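Local coordinates for protein Lic11098 (Leptospira interrogans serogroup Icterohaemorrhagiae serovar copenhageni, PDB 4U08) that is of unknown function but is a leucine-rich repeat protein of a pathogen, probably a virulence factor that offers its curved surface to binding partners, at residues L206-T217 with N228-L239. Residues are numbered along the deposited sequence; the frame is centred on the assembly and turned at random.
With ZN (zinc ion), chain F.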
# COMPACT_ATOMS: atom_id res chain seq x y z
N LEU A 206 -7.30 -8.71 -7.08
CA LEU A 206 -6.64 -7.58 -6.41
C LEU A 206 -7.39 -7.12 -5.18
O LEU A 206 -8.57 -6.82 -5.27
CB LEU A 206 -6.40 -6.40 -7.36
CG LEU A 206 -5.37 -5.38 -6.90
CD1 LEU A 206 -3.93 -6.00 -6.97
CD2 LEU A 206 -5.42 -4.12 -7.82
N GLN A 207 -6.70 -7.09 -4.06
CA GLN A 207 -7.26 -6.68 -2.78
C GLN A 207 -6.71 -5.34 -2.33
O GLN A 207 -7.40 -4.61 -1.63
CB GLN A 207 -6.94 -7.73 -1.71
CG GLN A 207 -7.64 -9.08 -1.94
CD GLN A 207 -6.99 -10.19 -1.14
OE1 GLN A 207 -6.91 -11.33 -1.59
NE2 GLN A 207 -6.50 -9.91 0.05
N ILE A 208 -5.43 -5.07 -2.64
CA ILE A 208 -4.74 -3.85 -2.21
C ILE A 208 -4.06 -3.18 -3.41
O ILE A 208 -3.24 -3.80 -4.09
CB ILE A 208 -3.69 -4.15 -1.10
CG1 ILE A 208 -4.26 -5.00 0.09
CG2 ILE A 208 -3.02 -2.87 -0.60
CD1 ILE A 208 -5.39 -4.57 0.90
N LEU A 209 -4.35 -1.90 -3.62
CA LEU A 209 -3.76 -1.11 -4.70
C LEU A 209 -3.19 0.18 -4.11
O LEU A 209 -3.95 1.03 -3.65
CB LEU A 209 -4.83 -0.83 -5.79
CG LEU A 209 -4.43 0.02 -7.04
CD1 LEU A 209 -3.14 -0.51 -7.72
CD2 LEU A 209 -5.56 0.06 -8.06
N HIS A 210 -1.85 0.29 -4.09
CA HIS A 210 -1.11 1.44 -3.57
C HIS A 210 -0.69 2.32 -4.73
O HIS A 210 0.12 1.90 -5.56
CB HIS A 210 0.12 0.95 -2.78
CG HIS A 210 -0.23 0.42 -1.42
ND1 HIS A 210 0.74 0.03 -0.54
CD2 HIS A 210 -1.44 0.23 -0.84
CE1 HIS A 210 0.11 -0.40 0.54
NE2 HIS A 210 -1.20 -0.29 0.41
N LEU A 211 -1.30 3.50 -4.84
CA LEU A 211 -1.03 4.45 -5.92
C LEU A 211 -0.70 5.83 -5.40
O LEU A 211 -0.85 6.82 -6.12
CB LEU A 211 -2.24 4.53 -6.86
CG LEU A 211 -2.37 3.40 -7.88
CD1 LEU A 211 -3.74 3.40 -8.47
CD2 LEU A 211 -1.35 3.55 -8.98
N ARG A 212 -0.23 5.91 -4.15
CA ARG A 212 0.07 7.18 -3.50
C ARG A 212 1.20 7.91 -4.19
O ARG A 212 2.16 7.28 -4.63
CB ARG A 212 0.44 6.96 -2.03
CG ARG A 212 -0.71 6.40 -1.20
CD ARG A 212 -0.21 5.94 0.15
NE ARG A 212 0.39 4.61 0.09
CZ ARG A 212 0.89 3.97 1.14
NH1 ARG A 212 0.87 4.54 2.34
NH2 ARG A 212 1.41 2.76 1.00
N ASN A 213 1.12 9.23 -4.23
CA ASN A 213 2.19 10.06 -4.74
C ASN A 213 2.53 9.79 -6.22
O ASN A 213 3.67 9.57 -6.58
CB ASN A 213 3.45 9.97 -3.83
CG ASN A 213 4.05 11.30 -3.45
OD1 ASN A 213 4.69 11.42 -2.40
ND2 ASN A 213 3.93 12.30 -4.30
N ASN A 214 1.51 9.79 -7.06
CA ASN A 214 1.70 9.67 -8.50
C ASN A 214 1.15 10.95 -9.13
O ASN A 214 1.00 11.95 -8.41
CB ASN A 214 1.05 8.38 -9.04
CG ASN A 214 1.94 7.19 -8.84
OD1 ASN A 214 2.91 7.02 -9.56
ND2 ASN A 214 1.65 6.37 -7.84
N GLN A 215 0.85 10.95 -10.43
CA GLN A 215 0.34 12.14 -11.12
C GLN A 215 -0.97 11.87 -11.82
O GLN A 215 -1.23 12.44 -12.88
CB GLN A 215 1.41 12.69 -12.09
CG GLN A 215 2.62 13.31 -11.37
CD GLN A 215 3.86 13.39 -12.23
OE1 GLN A 215 3.82 13.60 -13.45
NE2 GLN A 215 5.02 13.28 -11.58
N LEU A 216 -1.84 11.00 -11.23
CA LEU A 216 -3.12 10.65 -11.83
C LEU A 216 -4.12 11.79 -11.81
O LEU A 216 -4.32 12.39 -10.76
CB LEU A 216 -3.74 9.42 -11.12
CG LEU A 216 -2.92 8.12 -11.18
CD1 LEU A 216 -3.51 7.08 -10.20
CD2 LEU A 216 -2.92 7.56 -12.60
N THR A 217 -4.81 12.02 -12.93
CA THR A 217 -5.82 13.08 -13.03
C THR A 217 -7.21 12.50 -13.02
O THR A 217 -8.14 13.14 -12.52
CB THR A 217 -5.56 14.02 -14.22
OG1 THR A 217 -5.57 13.26 -15.43
CG2 THR A 217 -4.24 14.77 -14.10
N ASN A 228 -12.69 -7.71 -5.90
CA ASN A 228 -12.10 -8.12 -4.63
C ASN A 228 -11.34 -7.02 -3.89
O ASN A 228 -10.83 -7.26 -2.79
CB ASN A 228 -11.19 -9.36 -4.84
CG ASN A 228 -11.99 -10.62 -5.14
OD1 ASN A 228 -13.17 -10.73 -4.85
ND2 ASN A 228 -11.34 -11.64 -5.64
N LEU A 229 -11.28 -5.81 -4.48
CA LEU A 229 -10.54 -4.69 -3.90
C LEU A 229 -11.07 -4.28 -2.51
O LEU A 229 -12.26 -4.06 -2.36
CB LEU A 229 -10.53 -3.46 -4.84
CG LEU A 229 -9.43 -2.40 -4.56
CD1 LEU A 229 -8.02 -2.95 -4.85
CD2 LEU A 229 -9.65 -1.15 -5.40
N GLN A 230 -10.17 -4.21 -1.54
CA GLN A 230 -10.45 -3.85 -0.14
C GLN A 230 -9.85 -2.51 0.22
O GLN A 230 -10.43 -1.78 1.02
CB GLN A 230 -9.91 -4.93 0.80
CG GLN A 230 -10.71 -6.23 0.74
CD GLN A 230 -9.95 -7.42 1.30
OE1 GLN A 230 -9.25 -7.33 2.31
NE2 GLN A 230 -10.06 -8.57 0.65
N LYS A 231 -8.66 -2.21 -0.30
CA LYS A 231 -7.97 -0.96 0.02
C LYS A 231 -7.50 -0.28 -1.26
O LYS A 231 -6.77 -0.88 -2.06
CB LYS A 231 -6.76 -1.20 0.96
CG LYS A 231 -7.16 -1.72 2.35
CD LYS A 231 -5.93 -1.87 3.22
CE LYS A 231 -6.28 -2.56 4.51
NZ LYS A 231 -5.14 -3.39 4.99
N LEU A 232 -7.90 0.99 -1.43
CA LEU A 232 -7.51 1.80 -2.57
C LEU A 232 -6.85 3.06 -2.04
O LEU A 232 -7.54 3.92 -1.46
CB LEU A 232 -8.75 2.09 -3.45
CG LEU A 232 -8.55 2.95 -4.72
CD1 LEU A 232 -7.40 2.41 -5.61
CD2 LEU A 232 -9.84 3.04 -5.53
N LEU A 233 -5.50 3.17 -2.18
CA LEU A 233 -4.77 4.32 -1.66
C LEU A 233 -4.35 5.23 -2.79
O LEU A 233 -3.45 4.89 -3.56
CB LEU A 233 -3.57 3.90 -0.81
CG LEU A 233 -3.78 2.82 0.27
CD1 LEU A 233 -2.54 2.72 1.15
CD2 LEU A 233 -5.02 3.11 1.17
N LEU A 234 -5.02 6.38 -2.90
CA LEU A 234 -4.82 7.37 -3.96
C LEU A 234 -4.32 8.72 -3.45
O LEU A 234 -4.40 9.72 -4.18
CB LEU A 234 -6.10 7.53 -4.77
CG LEU A 234 -6.44 6.35 -5.69
CD1 LEU A 234 -7.91 6.32 -6.01
CD2 LEU A 234 -5.60 6.39 -6.96
N ASN A 235 -3.74 8.75 -2.24
CA ASN A 235 -3.19 9.98 -1.64
C ASN A 235 -2.22 10.67 -2.56
O ASN A 235 -1.42 10.00 -3.22
CB ASN A 235 -2.40 9.68 -0.37
CG ASN A 235 -3.13 9.02 0.74
OD1 ASN A 235 -2.49 8.48 1.65
ND2 ASN A 235 -4.45 9.11 0.76
N LYS A 236 -2.24 12.01 -2.55
CA LYS A 236 -1.26 12.82 -3.28
C LYS A 236 -1.18 12.50 -4.78
O LYS A 236 -0.13 12.15 -5.30
CB LYS A 236 0.12 12.76 -2.61
CG LYS A 236 0.16 13.42 -1.23
CD LYS A 236 1.53 13.33 -0.59
CE LYS A 236 1.55 14.11 0.70
NZ LYS A 236 2.80 13.89 1.47
N ASN A 237 -2.31 12.60 -5.46
CA ASN A 237 -2.42 12.51 -6.91
C ASN A 237 -3.05 13.85 -7.35
O ASN A 237 -3.07 14.79 -6.55
CB ASN A 237 -3.22 11.29 -7.35
CG ASN A 237 -2.38 10.05 -7.39
OD1 ASN A 237 -1.65 9.81 -8.35
ND2 ASN A 237 -2.43 9.24 -6.35
N LYS A 238 -3.60 13.93 -8.56
CA LYS A 238 -4.21 15.16 -9.10
C LYS A 238 -5.63 14.90 -9.55
O LYS A 238 -6.10 15.54 -10.50
CB LYS A 238 -3.37 15.69 -10.28
CG LYS A 238 -1.97 16.14 -9.91
CD LYS A 238 -1.19 16.56 -11.15
CE LYS A 238 0.11 17.26 -10.83
NZ LYS A 238 1.15 16.32 -10.33
N LEU A 239 -6.35 13.96 -8.89
CA LEU A 239 -7.72 13.62 -9.25
C LEU A 239 -8.66 14.77 -9.08
O LEU A 239 -8.71 15.39 -8.02
CB LEU A 239 -8.24 12.38 -8.48
CG LEU A 239 -7.41 11.10 -8.61
CD1 LEU A 239 -7.81 10.08 -7.56
CD2 LEU A 239 -7.53 10.50 -10.00
ZN ZN F . 2.92 -0.18 -1.05
O HOH W 1 -10.31 -7.05 -7.46
O HOH W 2 3.65 0.76 -2.94
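Leu-233 lies beside His-210 and Arg-212 where two successive turns of a leucine-rich repeat solenoid stack in parallel. Strands 208-210 and 231-233 run 5.0 Å apart between their axes. On the strand face of Ile-208 and His-210, Leu-233 is the main bump. Its CD1 fills the hollow between the imidazole and the guanidinium. Leu-233 CD1 lies 3.4 Å from His-210 CD2 and sits over the centre of one face of the Arg-212 guanidinium. Arg-212 bends at chi3 (-82°), and its NH2 lies above one face of the His-210 ring, toward the rim, and makes a salt bridge with Asp-189. His-210 ND1 binds a zinc ion. Further along this face, Ile-208 CD1 rests on the Lys-231 chain, 3.6 Å from Lys-231 CD.

Inside the coil, leucines pack side by side in matching rows. Leu-229 CD1 nestles between Leu-206 and Leu-209. Leu-234 CD2 fits between Leu-211 CD1 and Leu-216 CD1, 3.9 Å from Leu-216 CD1.

Past the strands, buried Asn-237 bridges the turns. Its OD1 accepts from Leu-216 N. Asn-237 ND2 gives hydrogen bonds to Leu-234 O and, at 2.9 Å, to Leu-211 O. Asn-214 ND2, also bonded to Leu-188 O of the preceding turn, reaches Leu-211 O from the opposite face of its carbonyl plane.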